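Local structure of DnaJ homolog subfamily C member 10 (Mus musculus, 3APQ) at residues Phe23-Pro32 with Phe45-Glu53. The protein reduces disulfide bonds in the endoplasmic reticulum, serving both correct protein folding and the degradation of misfolded proteins. Numbering follows the deposited sequence. Where two conformers were deposited one is given.
Sequences FKKLALKLHP and FLKINRAYE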
# COMPACT_ATOMS: atom_id res chain seq x y z
N PHE A 23 3.46 10.17 -8.41
CA PHE A 23 4.17 10.90 -7.32
C PHE A 23 5.61 10.39 -7.16
O PHE A 23 6.55 11.18 -7.10
CB PHE A 23 3.34 10.83 -6.01
CG PHE A 23 4.06 11.36 -4.80
CD1 PHE A 23 4.36 12.70 -4.66
CD2 PHE A 23 4.48 10.47 -3.82
CE1 PHE A 23 5.08 13.17 -3.52
CE2 PHE A 23 5.17 10.92 -2.67
CZ PHE A 23 5.48 12.27 -2.53
N LYS A 24 5.80 9.07 -7.08
CA LYS A 24 7.15 8.51 -6.95
C LYS A 24 8.11 8.95 -8.05
O LYS A 24 9.27 9.33 -7.79
CB LYS A 24 7.11 6.99 -6.89
CG LYS A 24 8.50 6.38 -6.65
CD LYS A 24 8.38 4.87 -6.48
CE LYS A 24 8.63 4.09 -7.70
NZ LYS A 24 9.12 2.71 -7.27
N LYS A 25 7.66 8.96 -9.29
CA LYS A 25 8.47 9.35 -10.39
C LYS A 25 8.97 10.83 -10.24
O LYS A 25 10.15 11.16 -10.54
CB LYS A 25 7.64 9.13 -11.67
CG LYS A 25 8.25 9.67 -12.97
CD LYS A 25 7.19 9.60 -14.08
CE LYS A 25 7.19 10.86 -14.93
NZ LYS A 25 7.00 12.14 -14.13
N LEU A 26 8.06 11.68 -9.80
CA LEU A 26 8.32 13.08 -9.54
C LEU A 26 9.37 13.16 -8.42
O LEU A 26 10.38 13.85 -8.54
CB LEU A 26 7.00 13.80 -9.14
CG LEU A 26 6.07 14.32 -10.24
CD1 LEU A 26 5.90 13.31 -11.29
CD2 LEU A 26 4.70 14.81 -9.80
N ALA A 27 9.13 12.42 -7.34
CA ALA A 27 10.10 12.39 -6.22
C ALA A 27 11.51 11.89 -6.57
O ALA A 27 12.51 12.49 -6.14
CB ALA A 27 9.52 11.58 -5.02
N LEU A 28 11.63 10.80 -7.31
CA LEU A 28 12.97 10.29 -7.63
C LEU A 28 13.79 11.24 -8.52
O LEU A 28 15.05 11.23 -8.46
CB LEU A 28 12.85 8.87 -8.21
CG LEU A 28 12.20 7.93 -7.17
CD1 LEU A 28 12.12 6.49 -7.73
CD2 LEU A 28 13.01 8.01 -5.86
N LYS A 29 13.12 12.11 -9.28
CA LYS A 29 13.84 13.07 -10.11
C LYS A 29 14.06 14.36 -9.36
O LYS A 29 15.16 14.90 -9.40
CB LYS A 29 13.14 13.36 -11.46
CG LYS A 29 13.72 14.61 -12.25
CD LYS A 29 13.59 14.50 -13.80
CE LYS A 29 14.50 15.53 -14.53
NZ LYS A 29 14.24 17.00 -14.13
N LEU A 30 13.04 14.82 -8.66
CA LEU A 30 13.04 16.18 -8.12
C LEU A 30 13.34 16.40 -6.64
O LEU A 30 13.29 17.54 -6.20
CB LEU A 30 11.64 16.79 -8.31
CG LEU A 30 11.11 16.91 -9.75
CD1 LEU A 30 9.72 17.57 -9.71
CD2 LEU A 30 12.08 17.64 -10.65
N HIS A 31 13.54 15.35 -5.85
CA HIS A 31 13.68 15.49 -4.43
C HIS A 31 14.72 16.60 -4.13
O HIS A 31 15.80 16.57 -4.66
CB HIS A 31 14.21 14.17 -3.85
CG HIS A 31 14.04 14.05 -2.37
ND1 HIS A 31 14.84 14.72 -1.46
CD2 HIS A 31 13.14 13.34 -1.64
CE1 HIS A 31 14.44 14.42 -0.24
NE2 HIS A 31 13.41 13.58 -0.32
N PRO A 32 14.41 17.55 -3.23
CA PRO A 32 15.31 18.66 -2.82
C PRO A 32 16.72 18.21 -2.37
O PRO A 32 17.71 18.86 -2.68
CB PRO A 32 14.62 19.26 -1.61
CG PRO A 32 13.13 18.91 -1.86
CD PRO A 32 13.15 17.53 -2.46
N PHE A 45 8.57 20.72 -4.46
CA PHE A 45 8.25 19.40 -3.91
C PHE A 45 7.16 19.44 -2.83
O PHE A 45 6.33 18.50 -2.70
CB PHE A 45 9.51 18.71 -3.40
CG PHE A 45 9.32 17.23 -3.12
CD1 PHE A 45 9.01 16.36 -4.17
CD2 PHE A 45 9.42 16.72 -1.85
CE1 PHE A 45 8.83 15.00 -3.93
CE2 PHE A 45 9.24 15.36 -1.60
CZ PHE A 45 8.96 14.50 -2.63
N LEU A 46 7.19 20.48 -2.00
CA LEU A 46 6.14 20.68 -0.98
C LEU A 46 4.74 20.64 -1.66
O LEU A 46 3.82 20.02 -1.13
CB LEU A 46 6.36 22.03 -0.24
CG LEU A 46 7.49 22.13 0.80
CD1 LEU A 46 7.30 23.35 1.64
CD2 LEU A 46 7.51 20.94 1.70
N LYS A 47 4.60 21.30 -2.82
CA LYS A 47 3.31 21.36 -3.52
C LYS A 47 2.90 19.98 -4.02
O LYS A 47 1.74 19.64 -3.94
CB LYS A 47 3.36 22.28 -4.72
CG LYS A 47 3.58 23.78 -4.41
CD LYS A 47 4.00 24.66 -5.64
CE LYS A 47 3.05 24.54 -6.88
NZ LYS A 47 3.37 23.36 -7.82
N ILE A 48 3.85 19.23 -4.58
CA ILE A 48 3.56 17.87 -5.08
C ILE A 48 3.21 16.99 -3.89
O ILE A 48 2.28 16.19 -3.93
CB ILE A 48 4.80 17.26 -5.86
CG1 ILE A 48 5.10 17.94 -7.18
CG2 ILE A 48 4.62 15.76 -6.11
CD1 ILE A 48 4.01 18.84 -7.70
N ASN A 49 4.02 17.08 -2.81
CA ASN A 49 3.73 16.28 -1.61
C ASN A 49 2.34 16.57 -1.01
O ASN A 49 1.65 15.64 -0.60
CB ASN A 49 4.81 16.45 -0.52
CG ASN A 49 4.75 15.32 0.52
OD1 ASN A 49 4.74 14.12 0.18
ND2 ASN A 49 4.61 15.70 1.77
N ARG A 50 1.94 17.85 -0.97
CA ARG A 50 0.65 18.25 -0.41
C ARG A 50 -0.49 17.64 -1.23
O ARG A 50 -1.47 17.10 -0.65
CB ARG A 50 0.57 19.79 -0.39
CG ARG A 50 -0.69 20.40 -0.01
CD ARG A 50 -0.43 21.96 0.03
NE ARG A 50 -1.64 22.69 0.40
CZ ARG A 50 -2.58 23.05 -0.45
NH1 ARG A 50 -2.46 22.76 -1.74
NH2 ARG A 50 -3.67 23.70 -0.02
N ALA A 51 -0.34 17.72 -2.56
CA ALA A 51 -1.25 17.02 -3.52
C ALA A 51 -1.37 15.52 -3.22
O ALA A 51 -2.48 14.99 -3.03
CB ALA A 51 -0.81 17.24 -4.95
N TYR A 52 -0.23 14.84 -3.22
CA TYR A 52 -0.19 13.41 -2.91
C TYR A 52 -0.86 13.11 -1.56
O TYR A 52 -1.62 12.15 -1.43
CB TYR A 52 1.24 12.81 -2.98
CG TYR A 52 1.22 11.40 -2.49
CD1 TYR A 52 0.54 10.39 -3.23
CD2 TYR A 52 1.84 11.04 -1.27
CE1 TYR A 52 0.45 9.05 -2.73
CE2 TYR A 52 1.78 9.71 -0.79
CZ TYR A 52 1.08 8.74 -1.52
OH TYR A 52 0.99 7.47 -1.02
N GLU A 53 -0.58 13.89 -0.52
CA GLU A 53 -1.17 13.55 0.79
C GLU A 53 -2.69 13.69 0.83
O GLU A 53 -3.38 13.05 1.65
CB GLU A 53 -0.48 14.27 1.94
CG GLU A 53 1.02 13.93 1.97
CD GLU A 53 1.69 14.08 3.30
OE1 GLU A 53 1.40 15.07 4.03
OE2 GLU A 53 2.52 13.19 3.62
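Phe23 pushes its ring into helix 45-53 as a knob among Phe45, Ile48, Asn49 and Tyr52. A chi1 of 171° sets the ring beside its own carbonyl carbon and against Tyr52, in an offset stack with centroids 4.4 Å apart and planes within 5° of parallel. Tyr52 CB covers the same face, a CH-pi contact 3.7 Å from the Phe23 ring centroid, while Ile48 CG2 meets the ring edge, 3.4 Å from Phe23 CD1. At the other end Phe45 packs against Ala27 and Pro32: Ala27 CB abuts the ring edge, 3.7 Å from Phe45 CE1, and Pro32 CD comes in obliquely, 3.9 Å from Phe45 CD2. The two phenylalanine rings touch through their CZ atoms, 4.1 Å apart, and barely overlap. Trimming Phe23 to an alanine would probably leave Tyr52 without its stacking partner and a gap beside Ile48. The segments run antiparallel at 159° within helices 16-30 and 41-55, the long hairpin of the J domain; His31 and Pro32 begin its HPD motif, with which J domains stimulate Hsp70s, consistent with binding to HSPA5. His31 NE2 and Asn49 ND2 bond to the backbone carbonyls of Glu81 and Gly77. No hydrogen bond crosses, so apolar and aromatic packing holds this pair together.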